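Long-range contacts in hypothetical protein EF0006 (Enterococcus faecalis, PDB 2GMQ), which is of unknown function but, as a PrgU-like protein encoded on a plasmid, may take part in the enterococcal pheromone response: residues M13-I18 with I61-I66; T31-K36 with P102-V107; K36-N41 with V94-I99; A74-P79 with F98-I103. All coordinates share one frame; numbering follows the deposited sequence. Where two conformers were deposited one is given.

Overall arrangement
The four contacts knit one compact domain from two sheets. Interaction 1 pairs strands 15-19 and 63-68 in the three-stranded mixed sheet, and interaction 3 pairs strands 34-39 and 94-98 in the four-stranded antiparallel one; their centres lie about 12 Å apart, with Leu64 and Ile61 packing on Phe97 between them. Interaction 4, centred about 9 Å from interaction 1, ties the end of strand 71-76 to the loop after strand 94-98. That loop runs on into interaction 2, beside helix 105-112. Along the chain interaction 3 is nested inside the loop closed by interaction 2, so the C-terminal third repeatedly returns to earlier strands and joins the two sheets.

Interaction 1: residues M13-I18 with I61-I66; sequences MKEIAI and ITTLNI
Ile16 lays its CG2 methyl against the CG2 of Ile61, 3.9 Å away, with the side chain of Leu64 alongside on the same buried face. Ile16 CG1 is anti to the backbone N (chi1 179°), which turns CG2 to the other strand, between Leu64 CD2 and Ile61 CG2. Ile53 of the same chain and Asn50 of the second subunit also pack on Ile16.

On the opposite face, Glu15 passes over Thr63, its CG 3.8 Å from Thr63 CG2. The carboxylate of Glu15 and the amide of Asn65 stand nearly perpendicular, and one water joins them: it donates to Glu15 OE2 (2.6 Å) and accepts from Asn65 ND2 (2.8 Å). Tyr49 of the second subunit packs on Asn65 and Ala17.

Where the strands begin, Thr62 OG1 accepts from Lys14 N at 3.0 Å, and Thr62 N returns a bond to Lys14 O at 2.7 Å, the donor lying in the carbonyl plane. Regular pairing follows, with both the N and the O of Ile16 bonded to the same neighbouring strand: N donates to Thr63 O (2.9 Å) and O accepts from Asn65 N (2.8 Å). This is the parallel pairing of a strand outermost within this chain, 15-19, with the central strand of a three-stranded mixed sheet.

Interaction 2: residues T31-K36 with P102-V107; sequences TGKLVK and PINRGV
The first torsions of Ile103 and Leu34 bring them together: both carry the gamma branch anti to the backbone N (CG1 of Ile103, chi1 -173°; CG of Leu34, chi1 178°), which sets Ile103 CG2 against Leu34 CB at 3.7 Å, the two side chains running side by side. They adjoin a single beta bridge, Lys33 with Asn104, that fastens the approach to strand 34-39 to the residues leading into helix 105-112. Leu34 N donates to Ile103 O at 2.8 Å, meeting the carbonyl almost head-on. The bridge's other bond, from Arg105 N to Gly32 O at 3.0 Å, is weak and bent, with an N-H...O angle of 124°.

Asn104 occupies the N-cap position, yet its side chain makes no capping bond. Its amide lies beside the Gly32-Lys33 peptide instead, with ND2 3.5 Å from Lys33 CA, while OD1 takes a water that also donates to Thr31 O. One residue on, Arg105 sets its CB 3.5 Å from Thr31 O before the extended chain leads off to Asn30 O, through NH1, and to a salt bridge with Glu109, through NE. Arg105 of the third subunit packs on it, so this corner also belongs to a subunit interface.

At the other end of the bridge, Lys33 runs out past Pro102 and turns at its last torsion. There one water is held three ways: it accepts from Lys33 NZ (2.9 Å), donates to Leu34 O (2.7 Å) and accepts from Ile103 N (3.2 Å).

Interaction 3: residues K36-N41 with V94-I99; sequences KVRLKN and VPVFFI
The Phe98 ring has Lys36 CB over one face, 4.0 Å above its plane and displaced toward the rim, and the lysine chain continues alongside until its CE is 3.7 Å from Phe98 CE1. On the same face of the sheet, Val94 CG2 sits over one face of the Arg38 guanidinium, 3.6 Å above the plane and again off-centre. The Phe97 ring belongs to the other face of the sheet and is met at its edge, near its plane, by Val37 CG2 and Leu39 CD2; the latter is 4.3 Å from Phe97 CE2.

Lys36 follows Phe98 because its CG is tucked between the backbone N and carbonyl carbon (chi1 67°) and the chain bends again at chi3 (98°). Its CD also meets Val96 CG1. Nearer the other end of the pairing, Leu39 CB packs on Pro95 CD at 3.9 Å, while the Val37 and Ile99 side chains cross at about a right angle, meeting through their CG1 atoms. Ile58, Ile61 and Leu64 add to the cover of Phe97, while Met47 of helix 41-50 packs on Leu39.

The backbones run antiparallel. Val37 and Phe97 form a hydrogen-bonded pair, Val37 N to Phe97 O at 3.0 Å and Phe97 N to Val37 O at 2.9 Å, flanked by the non-hydrogen-bonded pairs Lys36-Phe98 and Arg38-Val96. Beyond them Leu39 N donates to Pro95 O at 3.0 Å, an almost straight bond (171°). Strands 23-27 and 83-85 continue the pairing outward, making this the central strand pair of a four-stranded antiparallel sheet.

Interaction 4: residues A74-P79 with F98-I103; sequences ALEVYP and FIKTPI
Leu75 forms the apolar centre, crossing Thr101 and Ile103 at about right angles: its CD2 lies 3.7 Å from Thr101 CG2 and 4.0 Å from Ile103 CG2. Next to it, Val77 CG1 meets Ile99 CD1 at 3.9 Å. Leu34 of strand 34-39 packs on Leu75 and Ile99, filling the core from that side.

Around this centre the backbone of Glu76 is bonded at both ends. Its O accepts two N-H groups that arrive from the same face of the carbonyl plane, Lys100 N at 2.7 Å and Thr101 N at 3.1 Å. Its N donates to Thr101 OG1 at 2.8 Å; with chi1 at -60°, that hydroxyl faces Glu76 while the CG2 methyl is directed to Leu75. Thr101 therefore serves the polar and the apolar side at once.

Further out, Tyr78 N donates to Phe98 O (3.0 Å), and its ring spreads over Lys100. Lys100 CB makes a CH-pi contact 3.8 Å from the Tyr78 ring centroid, just 7° off the normal, and Phe98 CB lies at the ring's edge, in plane. Lys81 adds a cation-pi contact to the same ring. At the polar edge, one water joins Lys100 NZ to Val77 O and another joins Phe98 N to Tyr78 O.

The single Val77-Ile99 bridge thus links the end of one sheet's edge strand to the exit of a central strand in the other, a between-sheet closure consistent with the barrel-like folds of the PUA clan.

Interaction 1: residues M13-I18 with I61-I66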
loop_
_atom_site.group_PDB
_atom_site.type_symbol
_atom_site.label_atom_id
_atom_site.label_comp_id
_atom_site.label_asym_id
_atom_site.label_seq_id
_atom_site.Cartn_x
_atom_site.Cartn_y
_atom_site.Cartn_z
HETATM N N MSE A 13 -9.399 13.739 31.069
HETATM C CA MSE A 13 -9.307 13.161 29.718
HETATM C C MSE A 13 -8.408 13.978 28.715
HETATM O O MSE A 13 -8.364 15.201 28.722
HETATM C CB MSE A 13 -10.743 12.897 29.174
HETATM C CG MSE A 13 -11.609 11.855 30.015
HETATM SE SE MSE A 13 -13.666 12.052 30.450
HETATM C CE MSE A 13 -13.616 13.789 31.437
ATOM N N LYS A 14 -7.638 13.279 27.895
ATOM C CA LYS A 14 -6.969 13.892 26.733
ATOM C C LYS A 14 -7.007 12.834 25.622
ATOM O O LYS A 14 -6.593 11.722 25.855
ATOM C CB LYS A 14 -5.531 14.283 27.029
ATOM C CG LYS A 14 -4.892 15.024 25.895
ATOM C CD LYS A 14 -3.450 15.336 26.202
ATOM C CE LYS A 14 -2.888 16.422 25.287
ATOM N NZ LYS A 14 -2.916 15.880 23.883
ATOM N N GLU A 15 -7.483 13.214 24.438
ATOM C CA GLU A 15 -7.844 12.302 23.362
ATOM C C GLU A 15 -7.013 12.701 22.139
ATOM O O GLU A 15 -6.787 13.936 21.899
ATOM C CB GLU A 15 -9.336 12.422 23.034
ATOM C CG GLU A 15 -9.740 11.391 21.998
ATOM C CD GLU A 15 -11.249 11.279 21.761
ATOM O OE1 GLU A 15 -12.026 11.341 22.771
ATOM O OE2 GLU A 15 -11.656 11.046 20.579
ATOM N N ILE A 16 -6.444 11.725 21.493
ATOM C CA ILE A 16 -5.742 12.030 20.264
ATOM C C ILE A 16 -6.231 11.049 19.196
ATOM O O ILE A 16 -6.409 9.835 19.511
ATOM C CB ILE A 16 -4.201 11.950 20.432
ATOM C CG1 ILE A 16 -3.561 12.276 19.059
ATOM C CG2 ILE A 16 -3.765 10.492 20.720
ATOM C CD1 ILE A 16 -2.029 12.578 19.069
ATOM N N ALA A 17 -6.513 11.563 17.977
ATOM C CA ALA A 17 -6.951 10.709 16.894
ATOM C C ALA A 17 -5.665 10.267 16.148
ATOM O O ALA A 17 -4.769 11.112 15.906
ATOM C CB ALA A 17 -7.862 11.451 15.945
ATOM N N ILE A 18 -5.575 8.982 15.823
ATOM C CA ILE A 18 -4.519 8.534 14.913
ATOM C C ILE A 18 -5.112 7.631 13.860
ATOM O O ILE A 18 -5.952 6.730 14.187
ATOM C CB ILE A 18 -3.434 7.799 15.740
ATOM C CG1 ILE A 18 -2.948 8.598 16.937
ATOM C CG2 ILE A 18 -2.303 7.301 14.823
ATOM C CD1 ILE A 18 -1.823 7.960 17.736
ATOM N N ILE A 61 -2.351 11.351 27.459
ATOM C CA ILE A 61 -3.357 10.786 26.575
ATOM C C ILE A 61 -4.118 9.653 27.308
ATOM O O ILE A 61 -3.517 8.735 27.810
ATOM C CB ILE A 61 -2.700 10.203 25.307
ATOM C CG1 ILE A 61 -2.086 11.332 24.410
ATOM C CG2 ILE A 61 -3.742 9.456 24.528
ATOM C CD1 ILE A 61 -0.907 10.931 23.470
ATOM N N THR A 62 -5.431 9.774 27.373
ATOM C CA THR A 62 -6.293 8.757 27.978
ATOM C C THR A 62 -7.084 7.931 26.929
ATOM O O THR A 62 -7.577 6.853 27.265
ATOM C CB THR A 62 -7.295 9.401 28.919
ATOM O OG1 THR A 62 -8.136 10.327 28.195
ATOM C CG2 THR A 62 -6.553 10.097 30.019
ATOM N N THR A 63 -7.221 8.461 25.713
ATOM C CA THR A 63 -8.044 7.896 24.665
ATOM C C THR A 63 -7.395 8.089 23.285
ATOM O O THR A 63 -6.914 9.207 22.951
ATOM C CB THR A 63 -9.378 8.684 24.643
ATOM O OG1 THR A 63 -9.951 8.592 25.946
ATOM C CG2 THR A 63 -10.335 8.028 23.618
ATOM N N LEU A 64 -7.357 7.005 22.523
ATOM C CA LEU A 64 -6.947 7.091 21.094
ATOM C C LEU A 64 -8.214 6.936 20.280
ATOM O O LEU A 64 -9.012 5.984 20.513
ATOM C CB LEU A 64 -6.016 5.961 20.675
ATOM C CG LEU A 64 -4.715 5.768 21.406
ATOM C CD1 LEU A 64 -3.883 4.693 20.712
ATOM C CD2 LEU A 64 -3.924 7.089 21.632
ATOM N N ASN A 65 -8.409 7.890 19.354
ATOM C CA ASN A 65 -9.530 7.804 18.395
ATOM C C ASN A 65 -8.980 7.240 17.070
ATOM O O ASN A 65 -8.331 7.981 16.289
ATOM C CB ASN A 65 -10.146 9.175 18.249
ATOM C CG ASN A 65 -11.425 9.186 17.461
ATOM O OD1 ASN A 65 -12.040 8.137 17.203
ATOM N ND2 ASN A 65 -11.880 10.398 17.089
ATOM N N ILE A 66 -9.211 5.951 16.817
ATOM C CA ILE A 66 -8.659 5.302 15.637
ATOM C C ILE A 66 -9.494 5.628 14.420
ATOM O O ILE A 66 -10.718 5.460 14.440
ATOM C CB ILE A 66 -8.428 3.721 15.840
ATOM C CG1 ILE A 66 -7.379 3.608 16.989
ATOM C CG2 ILE A 66 -7.974 3.119 14.549
ATOM C CD1 ILE A 66 -7.114 2.223 17.476
HETATM O O HOH W 1 -10.758 12.496 18.602
#

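Interaction 2: residues T31-K36 with P102-V107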
loop_
_atom_site.group_PDB
_atom_site.type_symbol
_atom_site.label_atom_id
_atom_site.label_comp_id
_atom_site.label_asym_id
_atom_site.label_seq_id
_atom_site.Cartn_x
_atom_site.Cartn_y
_atom_site.Cartn_z
ATOM N N THR A 31 -5.941 -12.938 16.861
ATOM C CA THR A 31 -7.386 -12.783 16.577
ATOM C C THR A 31 -8.174 -12.282 17.805
ATOM O O THR A 31 -9.436 -12.146 17.725
ATOM C CB THR A 31 -8.019 -14.160 16.152
ATOM O OG1 THR A 31 -7.846 -15.174 17.177
ATOM C CG2 THR A 31 -7.411 -14.652 14.882
ATOM N N GLY A 32 -7.499 -12.146 18.947
ATOM C CA GLY A 32 -8.232 -11.919 20.217
ATOM C C GLY A 32 -8.299 -10.447 20.495
ATOM O O GLY A 32 -8.556 -9.615 19.588
ATOM N N LYS A 33 -8.063 -10.140 21.765
ATOM C CA LYS A 33 -8.118 -8.770 22.305
ATOM C C LYS A 33 -6.967 -7.876 21.728
ATOM O O LYS A 33 -5.784 -8.321 21.590
ATOM C CB LYS A 33 -7.837 -8.869 23.806
ATOM C CG LYS A 33 -8.121 -7.623 24.595
ATOM C CD LYS A 33 -7.990 -7.888 26.076
ATOM C CE LYS A 33 -8.487 -6.666 26.951
ATOM N NZ LYS A 33 -7.727 -5.403 26.766
ATOM N N LEU A 34 -7.264 -6.604 21.500
ATOM C CA LEU A 34 -6.228 -5.665 21.105
ATOM C C LEU A 34 -5.400 -5.264 22.377
ATOM O O LEU A 34 -5.965 -4.728 23.351
ATOM C CB LEU A 34 -6.866 -4.433 20.464
ATOM C CG LEU A 34 -5.838 -3.295 20.021
ATOM C CD1 LEU A 34 -4.757 -3.891 19.068
ATOM C CD2 LEU A 34 -6.572 -2.157 19.336
ATOM N N VAL A 35 -4.106 -5.546 22.359
ATOM C CA VAL A 35 -3.314 -5.432 23.594
ATOM C C VAL A 35 -2.596 -4.070 23.512
ATOM O O VAL A 35 -2.559 -3.304 24.486
ATOM C CB VAL A 35 -2.275 -6.607 23.681
ATOM C CG1 VAL A 35 -1.211 -6.328 24.798
ATOM C CG2 VAL A 35 -2.987 -7.948 23.939
ATOM N N LYS A 36 -1.989 -3.812 22.355
ATOM C CA LYS A 36 -1.238 -2.562 22.242
ATOM C C LYS A 36 -1.103 -2.132 20.767
ATOM O O LYS A 36 -1.355 -2.933 19.857
ATOM C CB LYS A 36 0.148 -2.732 22.901
ATOM C CG LYS A 36 1.041 -3.703 22.145
ATOM C CD LYS A 36 2.486 -3.686 22.619
ATOM C CE LYS A 36 2.805 -4.803 23.605
ATOM N NZ LYS A 36 4.364 -4.859 23.811
ATOM N N PRO A 102 -11.752 -3.021 26.096
ATOM C CA PRO A 102 -11.688 -4.335 25.417
ATOM C C PRO A 102 -12.273 -4.300 24.015
ATOM O O PRO A 102 -13.408 -3.781 23.793
ATOM C CB PRO A 102 -12.492 -5.275 26.383
ATOM C CG PRO A 102 -12.489 -4.514 27.649
ATOM C CD PRO A 102 -12.647 -3.078 27.274
ATOM N N ILE A 103 -11.471 -4.748 23.056
ATOM C CA ILE A 103 -11.969 -4.878 21.700
ATOM C C ILE A 103 -11.274 -6.026 21.017
ATOM O O ILE A 103 -10.031 -6.127 21.127
ATOM C CB ILE A 103 -11.857 -3.620 20.864
ATOM C CG1 ILE A 103 -12.597 -3.889 19.519
ATOM C CG2 ILE A 103 -10.390 -3.187 20.721
ATOM C CD1 ILE A 103 -13.010 -2.782 18.717
ATOM N N ASN A 104 -12.035 -6.841 20.276
ATOM C CA ASN A 104 -11.415 -8.002 19.617
ATOM C C ASN A 104 -11.261 -7.815 18.116
ATOM O O ASN A 104 -11.912 -6.919 17.531
ATOM C CB ASN A 104 -12.090 -9.346 19.992
ATOM C CG ASN A 104 -11.665 -9.887 21.410
ATOM O OD1 ASN A 104 -11.524 -11.124 21.615
ATOM N ND2 ASN A 104 -11.628 -8.966 22.416
ATOM N N ARG A 105 -10.482 -8.690 17.468
ATOM C CA ARG A 105 -10.060 -8.416 16.084
ATOM C C ARG A 105 -11.329 -8.438 15.179
ATOM O O ARG A 105 -11.381 -7.662 14.246
ATOM C CB ARG A 105 -9.008 -9.424 15.585
ATOM C CG ARG A 105 -8.459 -8.941 14.254
ATOM C CD ARG A 105 -7.204 -9.622 13.923
ATOM N NE ARG A 105 -6.665 -9.099 12.671
ATOM C CZ ARG A 105 -5.498 -9.421 12.271
ATOM N NH1 ARG A 105 -4.793 -10.213 13.064
ATOM N NH2 ARG A 105 -5.004 -8.936 11.121
ATOM N N GLY A 106 -12.287 -9.353 15.470
ATOM C CA GLY A 106 -13.507 -9.561 14.622
ATOM C C GLY A 106 -14.332 -8.285 14.549
ATOM O O GLY A 106 -14.546 -7.730 13.424
ATOM N N VAL A 107 -14.596 -7.724 15.721
ATOM C CA VAL A 107 -15.434 -6.552 15.776
ATOM C C VAL A 107 -14.690 -5.346 15.180
ATOM O O VAL A 107 -15.265 -4.521 14.418
ATOM C CB VAL A 107 -15.786 -6.258 17.198
ATOM C CG1 VAL A 107 -16.393 -4.851 17.297
ATOM C CG2 VAL A 107 -16.843 -7.324 17.731
HETATM O O HOH W 2 -11.743 -12.695 19.294
HETATM O O HOH W 3 -8.490 -4.452 24.177
#

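Interaction 3: residues K36-N41 with V94-I99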
loop_
_atom_site.group_PDB
_atom_site.type_symbol
_atom_site.label_atom_id
_atom_site.label_comp_id
_atom_site.label_asym_id
_atom_site.label_seq_id
_atom_site.Cartn_x
_atom_site.Cartn_y
_atom_site.Cartn_z
ATOM N N LYS A 36 -1.989 -3.812 22.355
ATOM C CA LYS A 36 -1.238 -2.562 22.242
ATOM C C LYS A 36 -1.103 -2.132 20.767
ATOM O O LYS A 36 -1.355 -2.933 19.857
ATOM C CB LYS A 36 0.148 -2.732 22.901
ATOM C CG LYS A 36 1.041 -3.703 22.145
ATOM C CD LYS A 36 2.486 -3.686 22.619
ATOM C CE LYS A 36 2.805 -4.803 23.605
ATOM N NZ LYS A 36 4.364 -4.859 23.811
ATOM N N VAL A 37 -0.818 -0.833 20.567
ATOM C CA VAL A 37 -0.620 -0.307 19.215
ATOM C C VAL A 37 0.723 0.465 19.308
ATOM O O VAL A 37 1.064 1.071 20.388
ATOM C CB VAL A 37 -1.719 0.669 18.750
ATOM C CG1 VAL A 37 -3.139 0.046 18.938
ATOM C CG2 VAL A 37 -1.706 1.940 19.553
ATOM N N ARG A 38 1.495 0.401 18.243
ATOM C CA ARG A 38 2.733 1.091 18.196
ATOM C C ARG A 38 2.736 1.960 16.977
ATOM O O ARG A 38 2.392 1.498 15.908
ATOM C CB ARG A 38 3.786 -0.023 18.122
ATOM C CG ARG A 38 5.143 0.352 17.765
ATOM C CD ARG A 38 5.909 -0.982 17.423
ATOM N NE ARG A 38 7.143 -0.614 16.761
ATOM C CZ ARG A 38 8.372 -0.931 17.193
ATOM N NH1 ARG A 38 8.525 -1.670 18.306
ATOM N NH2 ARG A 38 9.441 -0.501 16.511
ATOM N N LEU A 39 3.193 3.219 17.078
ATOM C CA LEU A 39 3.252 4.049 15.888
ATOM C C LEU A 39 4.296 3.537 14.914
ATOM O O LEU A 39 5.420 3.104 15.296
ATOM C CB LEU A 39 3.634 5.526 16.233
ATOM C CG LEU A 39 2.454 6.464 16.450
ATOM C CD1 LEU A 39 1.701 6.764 15.235
ATOM C CD2 LEU A 39 1.487 5.873 17.545
ATOM N N LYS A 40 3.947 3.622 13.638
ATOM C CA LYS A 40 4.895 3.301 12.585
ATOM C C LYS A 40 6.067 4.290 12.556
ATOM O O LYS A 40 5.965 5.433 13.050
ATOM C CB LYS A 40 4.186 3.240 11.239
ATOM C CG LYS A 40 3.563 1.858 10.984
ATOM C CD LYS A 40 2.874 1.851 9.658
ATOM C CE LYS A 40 2.334 0.473 9.311
ATOM N NZ LYS A 40 1.050 0.599 8.587
ATOM N N ASN A 41 7.188 3.868 11.974
ATOM C CA ASN A 41 8.383 4.692 12.030
ATOM C C ASN A 41 8.236 6.055 11.353
ATOM O O ASN A 41 8.685 7.084 11.900
ATOM C CB ASN A 41 9.623 3.976 11.430
ATOM C CG ASN A 41 10.064 2.755 12.245
ATOM O OD1 ASN A 41 9.416 2.275 13.180
ATOM N ND2 ASN A 41 11.220 2.248 11.862
ATOM N N VAL A 94 9.754 5.135 19.164
ATOM C CA VAL A 94 8.378 5.305 18.724
ATOM C C VAL A 94 7.423 5.079 19.911
ATOM O O VAL A 94 7.738 4.286 20.792
ATOM C CB VAL A 94 8.035 4.336 17.548
ATOM C CG1 VAL A 94 9.013 4.450 16.380
ATOM C CG2 VAL A 94 7.891 2.909 17.982
ATOM N N PRO A 95 6.290 5.830 19.963
ATOM C CA PRO A 95 5.291 5.705 21.051
ATOM C C PRO A 95 4.508 4.390 20.951
ATOM O O PRO A 95 4.131 4.018 19.836
ATOM C CB PRO A 95 4.293 6.842 20.782
ATOM C CG PRO A 95 4.753 7.596 19.661
ATOM C CD PRO A 95 5.990 6.941 19.041
ATOM N N VAL A 96 4.167 3.792 22.117
ATOM C CA VAL A 96 3.362 2.596 22.193
ATOM C C VAL A 96 2.285 2.880 23.241
ATOM O O VAL A 96 2.611 3.459 24.324
ATOM C CB VAL A 96 4.230 1.426 22.711
ATOM C CG1 VAL A 96 3.415 0.174 22.954
ATOM C CG2 VAL A 96 5.473 1.233 21.800
ATOM N N PHE A 97 1.066 2.427 22.933
ATOM C CA PHE A 97 -0.050 2.600 23.917
ATOM C C PHE A 97 -0.629 1.243 24.211
ATOM O O PHE A 97 -0.760 0.421 23.283
ATOM C CB PHE A 97 -1.156 3.448 23.322
ATOM C CG PHE A 97 -0.712 4.854 23.067
ATOM C CD1 PHE A 97 -0.802 5.820 24.092
ATOM C CD2 PHE A 97 -0.231 5.214 21.771
ATOM C CE1 PHE A 97 -0.378 7.155 23.895
ATOM C CE2 PHE A 97 0.207 6.560 21.545
ATOM C CZ PHE A 97 0.128 7.526 22.581
ATOM N N PHE A 98 -1.006 1.048 25.468
ATOM C CA PHE A 98 -1.608 -0.233 25.854
ATOM C C PHE A 98 -3.080 0.008 25.965
ATOM O O PHE A 98 -3.515 0.937 26.653
ATOM C CB PHE A 98 -1.063 -0.777 27.135
ATOM C CG PHE A 98 0.397 -1.253 26.999
ATOM C CD1 PHE A 98 0.673 -2.612 26.882
ATOM C CD2 PHE A 98 1.408 -0.333 26.875
ATOM C CE1 PHE A 98 2.011 -3.061 26.725
ATOM C CE2 PHE A 98 2.797 -0.736 26.719
ATOM C CZ PHE A 98 3.091 -2.102 26.631
ATOM N N ILE A 99 -3.820 -0.826 25.267
ATOM C CA ILE A 99 -5.258 -0.565 25.132
ATOM C C ILE A 99 -6.024 -1.078 26.351
ATOM O O ILE A 99 -5.974 -2.280 26.635
ATOM C CB ILE A 99 -5.783 -1.158 23.842
ATOM C CG1 ILE A 99 -5.087 -0.569 22.584
ATOM C CG2 ILE A 99 -7.269 -0.848 23.672
ATOM C CD1 ILE A 99 -4.963 0.926 22.641
#

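Interaction 4: residues A74-P79 with F98-I103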
loop_
_atom_site.group_PDB
_atom_site.type_symbol
_atom_site.label_atom_id
_atom_site.label_comp_id
_atom_site.label_asym_id
_atom_site.label_seq_id
_atom_site.Cartn_x
_atom_site.Cartn_y
_atom_site.Cartn_z
ATOM N N ALA A 74 -13.216 5.244 19.340
ATOM C CA ALA A 74 -12.420 5.689 20.511
ATOM C C ALA A 74 -12.113 4.542 21.457
ATOM O O ALA A 74 -13.061 3.781 21.880
ATOM C CB ALA A 74 -13.245 6.818 21.309
ATOM N N LEU A 75 -10.850 4.455 21.897
ATOM C CA LEU A 75 -10.397 3.364 22.782
ATOM C C LEU A 75 -9.620 3.989 23.910
ATOM O O LEU A 75 -8.749 4.811 23.652
ATOM C CB LEU A 75 -9.471 2.346 22.028
ATOM C CG LEU A 75 -10.220 1.555 20.925
ATOM C CD1 LEU A 75 -9.083 0.750 20.170
ATOM C CD2 LEU A 75 -11.350 0.642 21.344
ATOM N N GLU A 76 -9.984 3.664 25.158
ATOM C CA GLU A 76 -9.192 4.163 26.286
ATOM C C GLU A 76 -7.899 3.356 26.343
ATOM O O GLU A 76 -7.892 2.140 26.008
ATOM C CB GLU A 76 -9.929 3.999 27.609
ATOM C CG GLU A 76 -11.348 4.557 27.636
ATOM C CD GLU A 76 -11.902 4.470 29.018
ATOM O OE1 GLU A 76 -12.213 3.342 29.434
ATOM O OE2 GLU A 76 -11.997 5.516 29.697
ATOM N N VAL A 77 -6.844 4.031 26.764
ATOM C CA VAL A 77 -5.538 3.435 27.030
ATOM C C VAL A 77 -5.274 3.434 28.531
ATOM O O VAL A 77 -6.028 4.051 29.296
ATOM C CB VAL A 77 -4.401 4.202 26.271
ATOM C CG1 VAL A 77 -4.756 4.257 24.736
ATOM C CG2 VAL A 77 -4.208 5.633 26.892
ATOM N N TYR A 78 -4.202 2.745 28.959
ATOM C CA TYR A 78 -3.723 2.769 30.297
ATOM C C TYR A 78 -2.624 3.824 30.283
ATOM O O TYR A 78 -1.537 3.530 29.788
ATOM C CB TYR A 78 -3.116 1.407 30.671
ATOM C CG TYR A 78 -4.073 0.253 30.756
ATOM C CD1 TYR A 78 -5.005 0.175 31.800
ATOM C CD2 TYR A 78 -4.016 -0.804 29.832
ATOM C CE1 TYR A 78 -5.907 -0.946 31.925
ATOM C CE2 TYR A 78 -4.924 -1.933 29.958
ATOM C CZ TYR A 78 -5.833 -1.980 31.002
ATOM O OH TYR A 78 -6.663 -3.067 31.101
ATOM N N PRO A 79 -2.934 5.088 30.684
ATOM C CA PRO A 79 -1.904 6.131 30.476
ATOM C C PRO A 79 -0.567 5.831 31.137
ATOM O O PRO A 79 0.459 6.288 30.647
ATOM C CB PRO A 79 -2.528 7.417 31.086
ATOM C CG PRO A 79 -3.910 7.119 31.351
ATOM C CD PRO A 79 -4.230 5.664 31.066
ATOM N N PHE A 98 -1.006 1.048 25.468
ATOM C CA PHE A 98 -1.608 -0.233 25.854
ATOM C C PHE A 98 -3.080 0.008 25.965
ATOM O O PHE A 98 -3.515 0.937 26.653
ATOM C CB PHE A 98 -1.063 -0.777 27.135
ATOM C CG PHE A 98 0.397 -1.253 26.999
ATOM C CD1 PHE A 98 0.673 -2.612 26.882
ATOM C CD2 PHE A 98 1.408 -0.333 26.875
ATOM C CE1 PHE A 98 2.011 -3.061 26.725
ATOM C CE2 PHE A 98 2.797 -0.736 26.719
ATOM C CZ PHE A 98 3.091 -2.102 26.631
ATOM N N ILE A 99 -3.820 -0.826 25.267
ATOM C CA ILE A 99 -5.258 -0.565 25.132
ATOM C C ILE A 99 -6.024 -1.078 26.351
ATOM O O ILE A 99 -5.974 -2.280 26.635
ATOM C CB ILE A 99 -5.783 -1.158 23.842
ATOM C CG1 ILE A 99 -5.087 -0.569 22.584
ATOM C CG2 ILE A 99 -7.269 -0.848 23.672
ATOM C CD1 ILE A 99 -4.963 0.926 22.641
ATOM N N LYS A 100 -6.848 -0.194 26.942
ATOM C CA LYS A 100 -7.730 -0.547 28.070
ATOM C C LYS A 100 -9.152 -0.981 27.645
ATOM O O LYS A 100 -9.715 -1.989 28.185
ATOM C CB LYS A 100 -7.807 0.687 28.995
ATOM C CG LYS A 100 -8.862 0.493 30.166
ATOM C CD LYS A 100 -8.654 1.433 31.274
ATOM C CE LYS A 100 -8.888 2.848 30.862
ATOM N NZ LYS A 100 -8.817 3.795 32.066
ATOM N N THR A 101 -9.758 -0.199 26.769
ATOM C CA THR A 101 -11.110 -0.634 26.253
ATOM C C THR A 101 -10.993 -2.017 25.599
ATOM O O THR A 101 -10.241 -2.227 24.623
ATOM C CB THR A 101 -11.594 0.342 25.250
ATOM O OG1 THR A 101 -11.695 1.622 25.898
ATOM C CG2 THR A 101 -12.941 -0.189 24.606
ATOM N N PRO A 102 -11.752 -3.021 26.096
ATOM C CA PRO A 102 -11.688 -4.335 25.417
ATOM C C PRO A 102 -12.273 -4.300 24.015
ATOM O O PRO A 102 -13.408 -3.781 23.793
ATOM C CB PRO A 102 -12.492 -5.275 26.383
ATOM C CG PRO A 102 -12.489 -4.514 27.649
ATOM C CD PRO A 102 -12.647 -3.078 27.274
ATOM N N ILE A 103 -11.471 -4.748 23.056
ATOM C CA ILE A 103 -11.969 -4.878 21.700
ATOM C C ILE A 103 -11.274 -6.026 21.017
ATOM O O ILE A 103 -10.031 -6.127 21.127
ATOM C CB ILE A 103 -11.857 -3.620 20.864
ATOM C CG1 ILE A 103 -12.597 -3.889 19.519
ATOM C CG2 ILE A 103 -10.390 -3.187 20.721
ATOM C CD1 ILE A 103 -13.010 -2.782 18.717
HETATM O O HOH W 4 -7.809 5.756 30.247
HETATM O O HOH W 5 -0.806 3.028 27.205
#